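Local coordinates for Aac(6')-ib (Escherichia coli, PDB 2VQY), which probably transfers the acetyl group of acetyl-CoA to the 6'-amino group of aminoglycosides such as kanamycin B, conferring antibiotic resistance, at residues A[88-93]-A[119-124]; A[96-101]-A[112-117]; A[131-136]-A[168-173]. The protein carries 2 engineered substitutions. All blocks are in the same frame, centred on the assembly; numbering follows the deposited sequence. Where two conformers were deposited one is given.

Contact 1: residues A[88-93]-A[119-124]; sequences EPIGYA and QLLANA. With ACO (acetyl coenzyme *a), chain B.
The antiparallel pairing of Tyr92 with Leu120 and of Ala93 with Gln119 belongs to the central sheet of the GNAT fold, where strand 114-121, on the side away from strand 88-97, receives the pantetheine arm of acetyl-CoA. Tyr92 and Leu120 form a hydrogen-bonded pair: Leu120 N reaches Tyr92 O at 2.8 Å, and Leu120 O accepts from Tyr92 N at 3.0 Å. Beyond the non-hydrogen-bonded Gly91–Leu121 pair the ladder ends with Ala122 N, which donates to Ile90 O at 2.8 Å. One water bridges Ile90 O and Asn123 N, and another links Pro89 O to Asn123 ND2, which also bonds to Gln126 OE1. On one face Leu120, with CG placed between its backbone N and carbonyl carbon (chi1 64°), lays CG against Tyr92 CB at 3.9 Å. On the other face Ala93 CB rests on Gln119 CB at 3.7 Å, while Ile90 CD1 approaches Leu121 CD2. Facing the cofactor, Gln119 N binds the acetyl carbonyl O at 3.1 Å and Leu121 N binds O9P of the pantetheine at 2.8 Å; the return bond from N4P to Gln119 O is weak. Gln119 OE1 bonds to Tyr167 OH. Ile90 and Gly91 both face Ala83 of strand 78-85 in a classic beta bulge. Helix 36-43 packs on the Tyr92–Leu120 face, with Leu39 and Leu43, and helix 131-144 on the Ala93–Gln119 face, with Leu139 and Leu135.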
loop_
_atom_site.group_PDB
_atom_site.type_symbol
_atom_site.label_atom_id
_atom_site.label_comp_id
_atom_site.label_asym_id
_atom_site.label_seq_id
_atom_site.Cartn_x
_atom_site.Cartn_y
_atom_site.Cartn_z
ATOM N N GLU A 88 17.953 -3.840 -5.640
ATOM C CA GLU A 88 17.791 -4.208 -4.230
ATOM C C GLU A 88 16.321 -4.082 -3.811
ATOM O O GLU A 88 15.655 -3.118 -4.203
ATOM C CB GLU A 88 18.622 -3.302 -3.313
ATOM C CG GLU A 88 20.138 -3.421 -3.468
ATOM C CD GLU A 88 20.670 -4.718 -2.903
ATOM O OE1 GLU A 88 20.204 -5.149 -1.816
ATOM O OE2 GLU A 88 21.549 -5.321 -3.553
ATOM N N PRO A 89 15.824 -5.054 -3.006
ATOM C CA PRO A 89 14.489 -4.920 -2.422
ATOM C C PRO A 89 14.530 -3.839 -1.350
ATOM O O PRO A 89 15.347 -3.915 -0.431
ATOM C CB PRO A 89 14.224 -6.302 -1.811
ATOM C CG PRO A 89 15.603 -6.863 -1.512
ATOM C CD PRO A 89 16.507 -6.298 -2.587
ATOM N N ILE A 90 13.667 -2.830 -1.481
ATOM C CA ILE A 90 13.654 -1.707 -0.537
ATOM C C ILE A 90 12.319 -1.509 0.217
ATOM O O ILE A 90 12.207 -0.616 1.071
ATOM C CB ILE A 90 14.078 -0.366 -1.219
ATOM C CG1 ILE A 90 13.085 0.030 -2.341
ATOM C CG2 ILE A 90 15.540 -0.439 -1.681
ATOM C CD1 ILE A 90 12.829 1.553 -2.484
ATOM N N GLY A 91 11.314 -2.323 -0.094
ATOM C CA GLY A 91 10.045 -2.167 0.608
ATOM C C GLY A 91 9.010 -3.180 0.180
ATOM O O GLY A 91 9.244 -4.001 -0.731
ATOM N N TYR A 92 7.874 -3.122 0.860
ATOM C CA TYR A 92 6.766 -4.024 0.601
ATOM C C TYR A 92 5.571 -3.161 0.289
ATOM O O TYR A 92 5.380 -2.124 0.915
ATOM C CB TYR A 92 6.473 -4.890 1.840
ATOM C CG TYR A 92 5.143 -5.618 1.780
ATOM C CD1 TYR A 92 5.050 -6.876 1.158
ATOM C CD2 TYR A 92 3.980 -5.053 2.327
ATOM C CE1 TYR A 92 3.832 -7.566 1.096
ATOM C CE2 TYR A 92 2.726 -5.743 2.263
ATOM C CZ TYR A 92 2.688 -7.005 1.636
ATOM O OH TYR A 92 1.543 -7.702 1.560
ATOM N N ALA A 93 4.763 -3.577 -0.680
ATOM C CA ALA A 93 3.497 -2.879 -0.908
ATOM C C ALA A 93 2.429 -3.923 -1.178
ATOM O O ALA A 93 2.732 -5.092 -1.492
ATOM C CB ALA A 93 3.629 -1.923 -2.070
ATOM N N GLN A 119 1.728 0.285 2.134
ATOM C CA GLN A 119 3.150 0.075 1.801
ATOM C C GLN A 119 4.072 0.467 2.929
ATOM O O GLN A 119 3.671 1.174 3.887
ATOM C CB GLN A 119 3.558 0.770 0.481
ATOM C CG GLN A 119 3.777 2.269 0.543
ATOM C CD GLN A 119 2.522 3.005 0.874
ATOM O OE1 GLN A 119 1.481 2.824 0.226
ATOM N NE2 GLN A 119 2.596 3.843 1.909
ATOM N N LEU A 120 5.311 -0.007 2.816
ATOM C CA LEU A 120 6.324 0.273 3.831
ATOM C C LEU A 120 7.698 0.275 3.165
ATOM O O LEU A 120 7.916 -0.421 2.162
ATOM C CB LEU A 120 6.254 -0.751 4.980
ATOM C CG LEU A 120 6.551 -2.209 4.641
ATOM C CD1 LEU A 120 8.092 -2.476 4.781
ATOM C CD2 LEU A 120 5.738 -3.161 5.532
ATOM N N LEU A 121 8.601 1.066 3.718
ATOM C CA LEU A 121 10.002 1.052 3.299
ATOM C C LEU A 121 10.800 0.261 4.346
ATOM O O LEU A 121 10.692 0.506 5.550
ATOM C CB LEU A 121 10.543 2.473 3.160
ATOM C CG LEU A 121 9.982 3.384 2.051
ATOM C CD1 LEU A 121 10.628 4.794 2.191
ATOM C CD2 LEU A 121 10.220 2.780 0.684
ATOM N N ALA A 122 11.596 -0.682 3.846
ATOM C CA ALA A 122 12.333 -1.644 4.663
ATOM C C ALA A 122 13.408 -1.037 5.583
ATOM O O ALA A 122 13.622 -1.529 6.682
ATOM C CB ALA A 122 12.982 -2.650 3.736
ATOM N N ASN A 123 14.069 0.022 5.108
ATOM C CA ASN A 123 15.281 0.572 5.741
ATOM C C ASN A 123 15.044 1.923 6.405
ATOM O O ASN A 123 14.645 2.891 5.754
ATOM C CB ASN A 123 16.414 0.666 4.705
ATOM C CG ASN A 123 16.754 -0.681 4.099
ATOM O OD1 ASN A 123 16.900 -1.657 4.819
ATOM N ND2 ASN A 123 16.843 -0.746 2.777
ATOM N N ALA A 124 15.288 1.957 7.712
ATOM C CA ALA A 124 15.143 3.171 8.523
ATOM C C ALA A 124 15.901 4.339 7.918
ATOM O O ALA A 124 15.394 5.460 7.870
ATOM C CB ALA A 124 15.622 2.910 9.961
HETATM N N1A ACO B . 3.813 16.408 9.600
HETATM C C2A ACO B . 3.753 16.789 8.322
HETATM N N3A ACO B . 4.567 16.252 7.417
HETATM C C4A ACO B . 5.464 15.301 7.773
HETATM C C5A ACO B . 5.547 14.873 9.085
HETATM C C6A ACO B . 4.691 15.458 10.014
HETATM N N6A ACO B . 4.738 15.081 11.296
HETATM N N7A ACO B . 6.499 13.947 9.149
HETATM C C8A ACO B . 7.015 13.798 7.925
HETATM N N9A ACO B . 6.384 14.626 7.091
HETATM C C1B ACO B . 6.589 14.802 5.623
HETATM C C2B ACO B . 8.010 14.948 5.110
HETATM O O2B ACO B . 8.480 16.279 5.354
HETATM C C3B ACO B . 7.769 14.718 3.622
HETATM O O3B ACO B . 7.118 15.854 3.030
HETATM P P3B ACO B . 7.924 17.060 2.300
HETATM O O7A ACO B . 6.758 18.116 1.922
HETATM O O8A ACO B . 8.459 16.429 0.932
HETATM O O9A ACO B . 8.978 17.622 3.189
HETATM C C4B ACO B . 6.697 13.612 3.620
HETATM O O4B ACO B . 6.121 13.618 4.949
HETATM C C5B ACO B . 7.103 12.150 3.352
HETATM O O5B ACO B . 7.415 11.935 1.974
HETATM P P1A ACO B . 8.512 10.818 1.574
HETATM O O1A ACO B . 8.301 10.455 0.137
HETATM O O2A ACO B . 9.888 11.176 2.030
HETATM O O3A ACO B . 8.018 9.637 2.483
HETATM P P2A ACO B . 8.858 8.291 2.792
HETATM O O4A ACO B . 9.877 8.064 1.772
HETATM O O5A ACO B . 9.221 8.270 4.251
HETATM O O6A ACO B . 7.641 7.215 2.579
HETATM C CBP ACO B . 6.236 5.781 4.011
HETATM C CCP ACO B . 6.414 7.183 3.378
HETATM C CDP ACO B . 4.911 5.799 4.845
HETATM C CEP ACO B . 6.136 4.745 2.872
HETATM C CAP ACO B . 7.463 5.497 4.951
HETATM O OAP ACO B . 7.728 6.640 5.817
HETATM C C9P ACO B . 7.299 4.183 5.762
HETATM O O9P ACO B . 7.464 3.086 5.207
HETATM N N8P ACO B . 6.973 4.350 7.056
HETATM C C7P ACO B . 6.767 3.267 8.031
HETATM C C6P ACO B . 5.639 2.298 7.590
HETATM C C5P ACO B . 4.290 3.005 7.371
HETATM O O5P ACO B . 4.036 4.054 7.960
HETATM N N4P ACO B . 3.490 2.381 6.478
HETATM C C3P ACO B . 2.250 2.702 6.062
HETATM C C2P ACO B . 1.534 3.826 6.395
HETATM S S1P ACO B . -0.256 3.938 5.925
HETATM C C ACO B . -0.682 2.847 4.593
HETATM O O ACO B . 0.129 2.074 4.047
HETATM C CH3 ACO B . -2.172 2.989 4.175
HETATM O O HOH W 1 17.155 -3.147 1.413
HETATM O O HOH W 2 13.693 1.216 2.431
#

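Contact 2: residues A[96-101]-A[112-117]. With PAR (paromomycin), chain C.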
loop_
_atom_site.group_PDB
_atom_site.type_symbol
_atom_site.label_atom_id
_atom_site.label_comp_id
_atom_site.label_asym_id
_atom_site.label_seq_id
_atom_site.Cartn_x
_atom_site.Cartn_y
_atom_site.Cartn_z
ATOM N N TYR A 96 -5.318 -3.971 -3.119
ATOM C CA TYR A 96 -6.476 -4.810 -2.845
ATOM C C TYR A 96 -7.725 -4.299 -3.546
ATOM O O TYR A 96 -7.846 -3.099 -3.850
ATOM C CB TYR A 96 -6.717 -4.996 -1.304
ATOM C CG TYR A 96 -6.936 -3.693 -0.587
ATOM C CD1 TYR A 96 -8.206 -3.122 -0.559
ATOM C CD2 TYR A 96 -5.882 -3.030 0.071
ATOM C CE1 TYR A 96 -8.438 -1.894 0.078
ATOM C CE2 TYR A 96 -6.116 -1.774 0.731
ATOM C CZ TYR A 96 -7.386 -1.246 0.718
ATOM O OH TYR A 96 -7.662 -0.045 1.313
ATOM N N VAL A 97 -8.625 -5.228 -3.850
ATOM C CA VAL A 97 -9.950 -4.854 -4.362
ATOM C C VAL A 97 -10.822 -4.517 -3.150
ATOM O O VAL A 97 -11.139 -5.388 -2.346
ATOM C CB VAL A 97 -10.574 -6.005 -5.213
ATOM C CG1 VAL A 97 -12.011 -5.582 -5.690
ATOM C CG2 VAL A 97 -9.632 -6.374 -6.404
ATOM N N ALA A 98 -11.214 -3.251 -3.010
ATOM C CA ALA A 98 -11.918 -2.809 -1.801
ATOM C C ALA A 98 -13.245 -3.586 -1.579
ATOM O O ALA A 98 -13.555 -4.018 -0.458
ATOM C CB ALA A 98 -12.160 -1.286 -1.886
ATOM N N LEU A 99 -14.011 -3.773 -2.650
ATOM C CA LEU A 99 -15.257 -4.547 -2.590
ATOM C C LEU A 99 -15.051 -6.018 -2.126
ATOM O O LEU A 99 -15.980 -6.622 -1.562
ATOM C CB LEU A 99 -15.941 -4.481 -3.971
ATOM C CG LEU A 99 -17.399 -4.854 -4.139
ATOM C CD1 LEU A 99 -18.227 -4.028 -3.169
ATOM C CD2 LEU A 99 -17.782 -4.545 -5.592
ATOM N N GLY A 100 -13.839 -6.552 -2.345
ATOM C CA GLY A 100 -13.398 -7.932 -1.960
ATOM C C GLY A 100 -12.713 -8.131 -0.604
ATOM O O GLY A 100 -12.215 -9.235 -0.290
ATOM N N SER A 101 -12.723 -7.089 0.226
ATOM C CA SER A 101 -11.973 -7.074 1.485
ATOM C C SER A 101 -12.693 -7.880 2.565
ATOM O O SER A 101 -13.883 -8.163 2.447
ATOM C CB SER A 101 -11.741 -5.627 1.956
ATOM O OG SER A 101 -10.938 -4.896 1.033
ATOM N N PRO A 112 -16.567 -2.115 -8.092
ATOM C CA PRO A 112 -15.527 -3.159 -8.075
ATOM C C PRO A 112 -14.184 -2.678 -8.654
ATOM O O PRO A 112 -13.195 -3.413 -8.560
ATOM C CB PRO A 112 -16.123 -4.266 -8.973
ATOM C CG PRO A 112 -16.962 -3.542 -9.930
ATOM C CD PRO A 112 -17.593 -2.390 -9.118
ATOM N N GLY A 113 -14.169 -1.465 -9.212
ATOM C CA GLY A 113 -12.983 -0.831 -9.806
ATOM C C GLY A 113 -12.068 -0.153 -8.784
ATOM O O GLY A 113 -10.946 0.263 -9.104
ATOM N N VAL A 114 -12.530 -0.043 -7.542
ATOM C CA VAL A 114 -11.753 0.678 -6.531
ATOM C C VAL A 114 -10.658 -0.256 -6.003
ATOM O O VAL A 114 -10.927 -1.421 -5.664
ATOM C CB VAL A 114 -12.657 1.211 -5.358
ATOM C CG1 VAL A 114 -11.821 1.888 -4.302
ATOM C CG2 VAL A 114 -13.737 2.199 -5.894
ATOM N N ARG A 115 -9.425 0.254 -5.996
ATOM C CA ARG A 115 -8.286 -0.455 -5.429
ATOM C C ARG A 115 -7.735 0.346 -4.263
ATOM O O ARG A 115 -7.632 1.577 -4.365
ATOM C CB ARG A 115 -7.175 -0.641 -6.450
ATOM C CG ARG A 115 -7.587 -1.423 -7.691
ATOM C CD ARG A 115 -7.720 -2.938 -7.431
ATOM N NE ARG A 115 -8.228 -3.592 -8.662
ATOM C CZ ARG A 115 -9.524 -3.654 -8.967
ATOM N NH1 ARG A 115 -10.430 -3.129 -8.124
ATOM N NH2 ARG A 115 -9.934 -4.238 -10.101
ATOM N N GLY A 116 -7.365 -0.335 -3.179
ATOM C CA GLY A 116 -6.638 0.340 -2.097
ATOM C C GLY A 116 -5.172 -0.087 -2.076
ATOM O O GLY A 116 -4.804 -1.126 -2.657
ATOM N N ILE A 117 -4.331 0.692 -1.415
ATOM C CA ILE A 117 -2.903 0.341 -1.289
ATOM C C ILE A 117 -2.403 0.517 0.157
ATOM O O ILE A 117 -2.921 1.371 0.915
ATOM C CB ILE A 117 -2.000 1.151 -2.251
ATOM C CG1 ILE A 117 -2.139 2.672 -1.988
ATOM C CG2 ILE A 117 -2.292 0.790 -3.763
ATOM C CD1 ILE A 117 -1.195 3.574 -2.856
HETATM C C11 PAR C . -2.585 -3.482 6.567
HETATM O O11 PAR C . -3.986 -3.181 6.711
HETATM C C21 PAR C . -1.995 -4.146 7.830
HETATM N N21 PAR C . -2.835 -5.293 8.179
HETATM C C31 PAR C . -1.988 -3.107 8.983
HETATM O O31 PAR C . -1.492 -3.687 10.216
HETATM C C41 PAR C . -1.212 -1.839 8.556
HETATM O O41 PAR C . -1.226 -0.816 9.584
HETATM C C51 PAR C . -1.819 -1.261 7.233
HETATM O O51 PAR C . -1.928 -2.327 6.186
HETATM C C61 PAR C . -0.943 -0.163 6.616
HETATM O O61 PAR C . -1.758 0.724 5.818
HETATM C C12 PAR C . -7.410 -3.288 4.292
HETATM N N12 PAR C . -8.343 -3.331 3.150
HETATM C C22 PAR C . -6.626 -1.951 4.329
HETATM C C32 PAR C . -5.727 -1.988 5.577
HETATM N N32 PAR C . -5.015 -0.685 5.702
HETATM C C42 PAR C . -4.703 -3.171 5.448
HETATM C C52 PAR C . -5.450 -4.531 5.360
HETATM O O52 PAR C . -4.482 -5.571 5.027
HETATM C C62 PAR C . -6.405 -4.453 4.149
HETATM O O62 PAR C . -7.076 -5.707 4.094
HETATM C C13 PAR C . -4.743 -6.847 5.677
HETATM C C23 PAR C . -4.741 -7.946 4.588
HETATM O O23 PAR C . -6.051 -8.221 4.125
HETATM C C33 PAR C . -4.173 -9.148 5.378
HETATM O O33 PAR C . -5.210 -9.571 6.318
HETATM C C43 PAR C . -3.060 -8.465 6.180
HETATM O O43 PAR C . -3.500 -7.086 6.421
HETATM C C53 PAR C . -1.747 -8.394 5.362
HETATM O O53 PAR C . -2.056 -7.855 4.057
HETATM C C14 PAR C . -4.800 -10.658 7.164
HETATM C C24 PAR C . -5.928 -11.708 7.191
HETATM N N24 PAR C . -7.209 -11.049 7.552
HETATM C C34 PAR C . -5.578 -12.810 8.222
HETATM O O34 PAR C . -4.496 -13.611 7.707
HETATM C C44 PAR C . -5.197 -12.218 9.598
HETATM O O44 PAR C . -6.344 -11.596 10.202
HETATM C C54 PAR C . -4.110 -11.152 9.439
HETATM O O54 PAR C . -4.628 -10.123 8.510
HETATM C C64 PAR C . -3.722 -10.610 10.831
HETATM N N64 PAR C . -3.392 -9.186 10.734
HETATM O O HOH W 3 -5.509 1.190 2.131
HETATM O O HOH W 4 -13.533 -2.370 -5.121
#
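Backbone hydrogen bonds between Tyr96 and Gly116 set the frame: Tyr96 N donates to Gly116 O and Gly116 N to Tyr96 O, each at 2.9 Å. Next along, Ala98 N reaches Val114 O at 3.2 Å as the chain enters the 3-10 turn 98-100. That carbonyl is heavily used, since Arg115 NH1 comes to Val114 O at 3.0 Å from the opposite face of its plane and a water, itself holding Leu99 N, donates to it as well. The same NH1 makes a nearly straight bond of 2.8 Å to Pro112 O (172° at the hydrogen). Both acceptors lie in the guanidinium plane, so the group is fixed in rotation and turned back over its own turn; the bend at chi2 (-75°) allows this.

Aromatic contacts centre on Tyr96. Its CG sits between the backbone N and carbonyl carbon (chi1 59°), which folds the ring across the partner strand; Gly116 CA lies over one face in a CH-pi contact, 3.6 Å from the centroid. Over the other face stands paromomycin N12, 3.3 Å from Tyr96 CZ. Tyr96 OH bonds to Gln153 and shares a water with Ile117 O, and Trp106 meets the ring with nearly parallel planes.

Side-chain packing completes the join. Val97 CG2 rests over one face of the Arg115 guanidinium, the two side chains running alongside each other. Apolar contacts follow: Leu99 CD2 packs on Pro112 CB at 3.8 Å, and Ala98 CB meets Val114 CG1.

In fold terms, two neighbouring antiparallel strands of the GNAT sheet meet here at the ends joined by the connection 102-111, and Tyr96 forms part of the aminoglycoside pocket.

Contact 3: residues A[131-136]-A[168-173]; sequences LGTKLV and EKAGFE. With ACO (acetyl coenzyme *a), chain B.
Thr133 meets Lys169 where both hold acetyl-CoA, but the segment engages the cofactor one residue earlier. Gly132 N donates to the phosphate oxygen O4A at 2.8 Å, and its lack of a side chain leaves room for the neighbouring O6A. Thr133 then grips the other phosphate of the diphosphate twice: its backbone N and its hydroxyl both donate to O1A, OG1 at 2.7 Å. With OG1 beside the backbone N (chi1 -64°), the hydroxyl turns to the phosphate and CG2 to the partner segment. Lys169 crosses Thr133 at about a right angle, bringing CE to 3.3 Å from Thr133 OG1; the chain bends at chi3 (-70°) and carries NZ to O8A of the 3'-phosphate at 2.8 Å, with a weak bond to O5B. This is the pyrophosphate-binding start of helix 131-144 characteristic of GNAT acetyltransferases, in which backbone N-H groups of the helix's first turn, with those of Gly128 and Gly130 just before it, hold the diphosphate.

One turn on, Val136 directs CG1 between Ala170 CB, a tight 3.5 Å away, and Phe172 CE2 at 3.6 Å. Those two residues flank Gly171, whose positive phi (102°) ends helix 161-169 in a Schellman motif and sends the chain toward strand 173-180. Phe172 stands edge-to-face with Tyr167 and touches Ile117 of strand 114-121.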
loop_
_atom_site.group_PDB
_atom_site.type_symbol
_atom_site.label_atom_id
_atom_site.label_comp_id
_atom_site.label_asym_id
_atom_site.label_seq_id
_atom_site.Cartn_x
_atom_site.Cartn_y
_atom_site.Cartn_z
ATOM N N LEU A 131 11.564 8.532 -1.278
ATOM C CA LEU A 131 11.496 7.166 -1.830
ATOM C C LEU A 131 10.090 6.567 -1.764
ATOM O O LEU A 131 9.663 5.855 -2.690
ATOM C CB LEU A 131 12.470 6.244 -1.082
ATOM C CG LEU A 131 13.340 5.278 -1.885
ATOM C CD1 LEU A 131 14.066 5.978 -3.080
ATOM C CD2 LEU A 131 14.382 4.628 -0.975
ATOM N N GLY A 132 9.394 6.823 -0.656
ATOM C CA GLY A 132 8.015 6.348 -0.478
ATOM C C GLY A 132 7.066 6.977 -1.494
ATOM O O GLY A 132 6.201 6.295 -2.050
ATOM N N THR A 133 7.250 8.273 -1.754
ATOM C CA THR A 133 6.486 8.972 -2.797
ATOM C C THR A 133 6.712 8.306 -4.155
ATOM O O THR A 133 5.741 8.030 -4.863
ATOM C CB THR A 133 6.783 10.522 -2.816
ATOM O OG1 THR A 133 6.342 11.080 -1.569
ATOM C CG2 THR A 133 6.014 11.226 -3.950
ATOM N N LYS A 134 7.969 8.017 -4.504
ATOM C CA LYS A 134 8.268 7.287 -5.749
ATOM C C LYS A 134 7.576 5.904 -5.802
ATOM O O LYS A 134 7.006 5.527 -6.820
ATOM C CB LYS A 134 9.778 7.105 -5.906
ATOM C CG LYS A 134 10.455 8.372 -6.369
ATOM C CD LYS A 134 11.915 8.368 -5.966
ATOM C CE LYS A 134 12.622 9.588 -6.509
ATOM N NZ LYS A 134 12.859 9.354 -7.945
ATOM N N LEU A 135 7.639 5.173 -4.695
ATOM C CA LEU A 135 6.989 3.867 -4.602
ATOM C C LEU A 135 5.474 3.992 -4.854
ATOM O O LEU A 135 4.898 3.246 -5.680
ATOM C CB LEU A 135 7.310 3.235 -3.234
ATOM C CG LEU A 135 6.928 1.786 -2.927
ATOM C CD1 LEU A 135 7.686 1.323 -1.689
ATOM C CD2 LEU A 135 5.422 1.653 -2.713
ATOM N N VAL A 136 4.825 4.925 -4.156
ATOM C CA VAL A 136 3.377 5.115 -4.293
ATOM C C VAL A 136 3.042 5.493 -5.740
ATOM O O VAL A 136 2.099 4.949 -6.322
ATOM C CB VAL A 136 2.829 6.113 -3.251
ATOM C CG1 VAL A 136 1.326 6.396 -3.490
ATOM C CG2 VAL A 136 3.030 5.505 -1.808
ATOM N N GLU A 168 -0.270 12.484 -0.314
ATOM C CA GLU A 168 -0.560 13.793 -0.937
ATOM C C GLU A 168 0.400 14.137 -2.066
ATOM O O GLU A 168 -0.031 14.500 -3.162
ATOM C CB GLU A 168 -0.537 14.902 0.120
ATOM C CG GLU A 168 -1.770 14.899 0.959
ATOM C CD GLU A 168 -1.901 16.198 1.730
ATOM O OE1 GLU A 168 -0.841 16.839 2.000
ATOM O OE2 GLU A 168 -3.061 16.578 2.020
ATOM N N LYS A 169 1.696 13.962 -1.822
ATOM C CA LYS A 169 2.728 14.241 -2.819
ATOM C C LYS A 169 2.597 13.320 -4.032
ATOM O O LYS A 169 2.911 13.706 -5.153
ATOM C CB LYS A 169 4.125 14.109 -2.208
ATOM C CG LYS A 169 4.437 15.168 -1.158
ATOM C CD LYS A 169 5.911 15.259 -0.900
ATOM C CE LYS A 169 6.424 14.065 -0.199
ATOM N NZ LYS A 169 7.918 13.980 -0.355
ATOM N N ALA A 170 2.073 12.118 -3.794
ATOM C CA ALA A 170 1.828 11.139 -4.847
ATOM C C ALA A 170 0.478 11.339 -5.575
ATOM O O ALA A 170 0.127 10.538 -6.443
ATOM C CB ALA A 170 1.906 9.742 -4.255
ATOM N N GLY A 171 -0.269 12.383 -5.221
ATOM C CA GLY A 171 -1.493 12.745 -5.946
ATOM C C GLY A 171 -2.812 12.353 -5.288
ATOM O O GLY A 171 -3.873 12.491 -5.902
ATOM N N PHE A 172 -2.765 11.867 -4.041
ATOM C CA PHE A 172 -3.965 11.547 -3.292
ATOM C C PHE A 172 -4.542 12.805 -2.613
ATOM O O PHE A 172 -3.805 13.726 -2.264
ATOM C CB PHE A 172 -3.705 10.453 -2.221
ATOM C CG PHE A 172 -3.516 9.072 -2.802
ATOM C CD1 PHE A 172 -4.586 8.155 -2.807
ATOM C CD2 PHE A 172 -2.286 8.697 -3.355
ATOM C CE1 PHE A 172 -4.419 6.869 -3.370
ATOM C CE2 PHE A 172 -2.114 7.416 -3.936
ATOM C CZ PHE A 172 -3.180 6.504 -3.930
ATOM N N GLU A 173 -5.857 12.826 -2.469
ATOM C CA GLU A 173 -6.542 13.895 -1.729
ATOM C C GLU A 173 -7.292 13.332 -0.524
ATOM O O GLU A 173 -8.040 12.377 -0.630
ATOM C CB GLU A 173 -7.479 14.680 -2.650
ATOM C CG GLU A 173 -6.686 15.405 -3.733
ATOM C CD GLU A 173 -7.529 16.217 -4.695
ATOM O OE1 GLU A 173 -8.786 16.198 -4.610
ATOM O OE2 GLU A 173 -6.904 16.883 -5.551
HETATM N N1A ACO B . 3.813 16.408 9.600
HETATM C C2A ACO B . 3.753 16.789 8.322
HETATM N N3A ACO B . 4.567 16.252 7.417
HETATM C C4A ACO B . 5.464 15.301 7.773
HETATM C C5A ACO B . 5.547 14.873 9.085
HETATM C C6A ACO B . 4.691 15.458 10.014
HETATM N N6A ACO B . 4.738 15.081 11.296
HETATM N N7A ACO B . 6.499 13.947 9.149
HETATM C C8A ACO B . 7.015 13.798 7.925
HETATM N N9A ACO B . 6.384 14.626 7.091
HETATM C C1B ACO B . 6.589 14.802 5.623
HETATM C C2B ACO B . 8.010 14.948 5.110
HETATM O O2B ACO B . 8.480 16.279 5.354
HETATM C C3B ACO B . 7.769 14.718 3.622
HETATM O O3B ACO B . 7.118 15.854 3.030
HETATM P P3B ACO B . 7.924 17.060 2.300
HETATM O O7A ACO B . 6.758 18.116 1.922
HETATM O O8A ACO B . 8.459 16.429 0.932
HETATM O O9A ACO B . 8.978 17.622 3.189
HETATM C C4B ACO B . 6.697 13.612 3.620
HETATM O O4B ACO B . 6.121 13.618 4.949
HETATM C C5B ACO B . 7.103 12.150 3.352
HETATM O O5B ACO B . 7.415 11.935 1.974
HETATM P P1A ACO B . 8.512 10.818 1.574
HETATM O O1A ACO B . 8.301 10.455 0.137
HETATM O O2A ACO B . 9.888 11.176 2.030
HETATM O O3A ACO B . 8.018 9.637 2.483
HETATM P P2A ACO B . 8.858 8.291 2.792
HETATM O O4A ACO B . 9.877 8.064 1.772
HETATM O O5A ACO B . 9.221 8.270 4.251
HETATM O O6A ACO B . 7.641 7.215 2.579
HETATM C CBP ACO B . 6.236 5.781 4.011
HETATM C CCP ACO B . 6.414 7.183 3.378
HETATM C CDP ACO B . 4.911 5.799 4.845
HETATM C CEP ACO B . 6.136 4.745 2.872
HETATM C CAP ACO B . 7.463 5.497 4.951
HETATM O OAP ACO B . 7.728 6.640 5.817
HETATM C C9P ACO B . 7.299 4.183 5.762
HETATM O O9P ACO B . 7.464 3.086 5.207
HETATM N N8P ACO B . 6.973 4.350 7.056
HETATM C C7P ACO B . 6.767 3.267 8.031
HETATM C C6P ACO B . 5.639 2.298 7.590
HETATM C C5P ACO B . 4.290 3.005 7.371
HETATM O O5P ACO B . 4.036 4.054 7.960
HETATM N N4P ACO B . 3.490 2.381 6.478
HETATM C C3P ACO B . 2.250 2.702 6.062
HETATM C C2P ACO B . 1.534 3.826 6.395
HETATM S S1P ACO B . -0.256 3.938 5.925
HETATM C C ACO B . -0.682 2.847 4.593
HETATM O O ACO B . 0.129 2.074 4.047
HETATM C CH3 ACO B . -2.172 2.989 4.175
#

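Overall arrangement
Contacts 1 and 2 join the same two strands, 88-97 and 114-121, with centres about 22 Å apart, contact 2 nested inside the loop closed by contact 1. Contact 1 is buried; contact 2 is only partly so, its Leu99 and Pro112 exposed. Contact 3, also buried, joins helix 131-144 to the end of helix 161-169 by side-chain packing, apolar at Val136 and polar at the phosphates around Thr133 and Lys169, without backbone ladders. Contacts 1 and 3 share acetyl-CoA, the strand holding its pantetheine and acetyl parts and the helices its phosphates; contact 2 brings Tyr96 against paromomycin, which Tyr92 of contact 1 also approaches. Gln119 packs on Leu135 and Val136, and Ile117 on Val136 and Phe172, tying the sheet to contact 3.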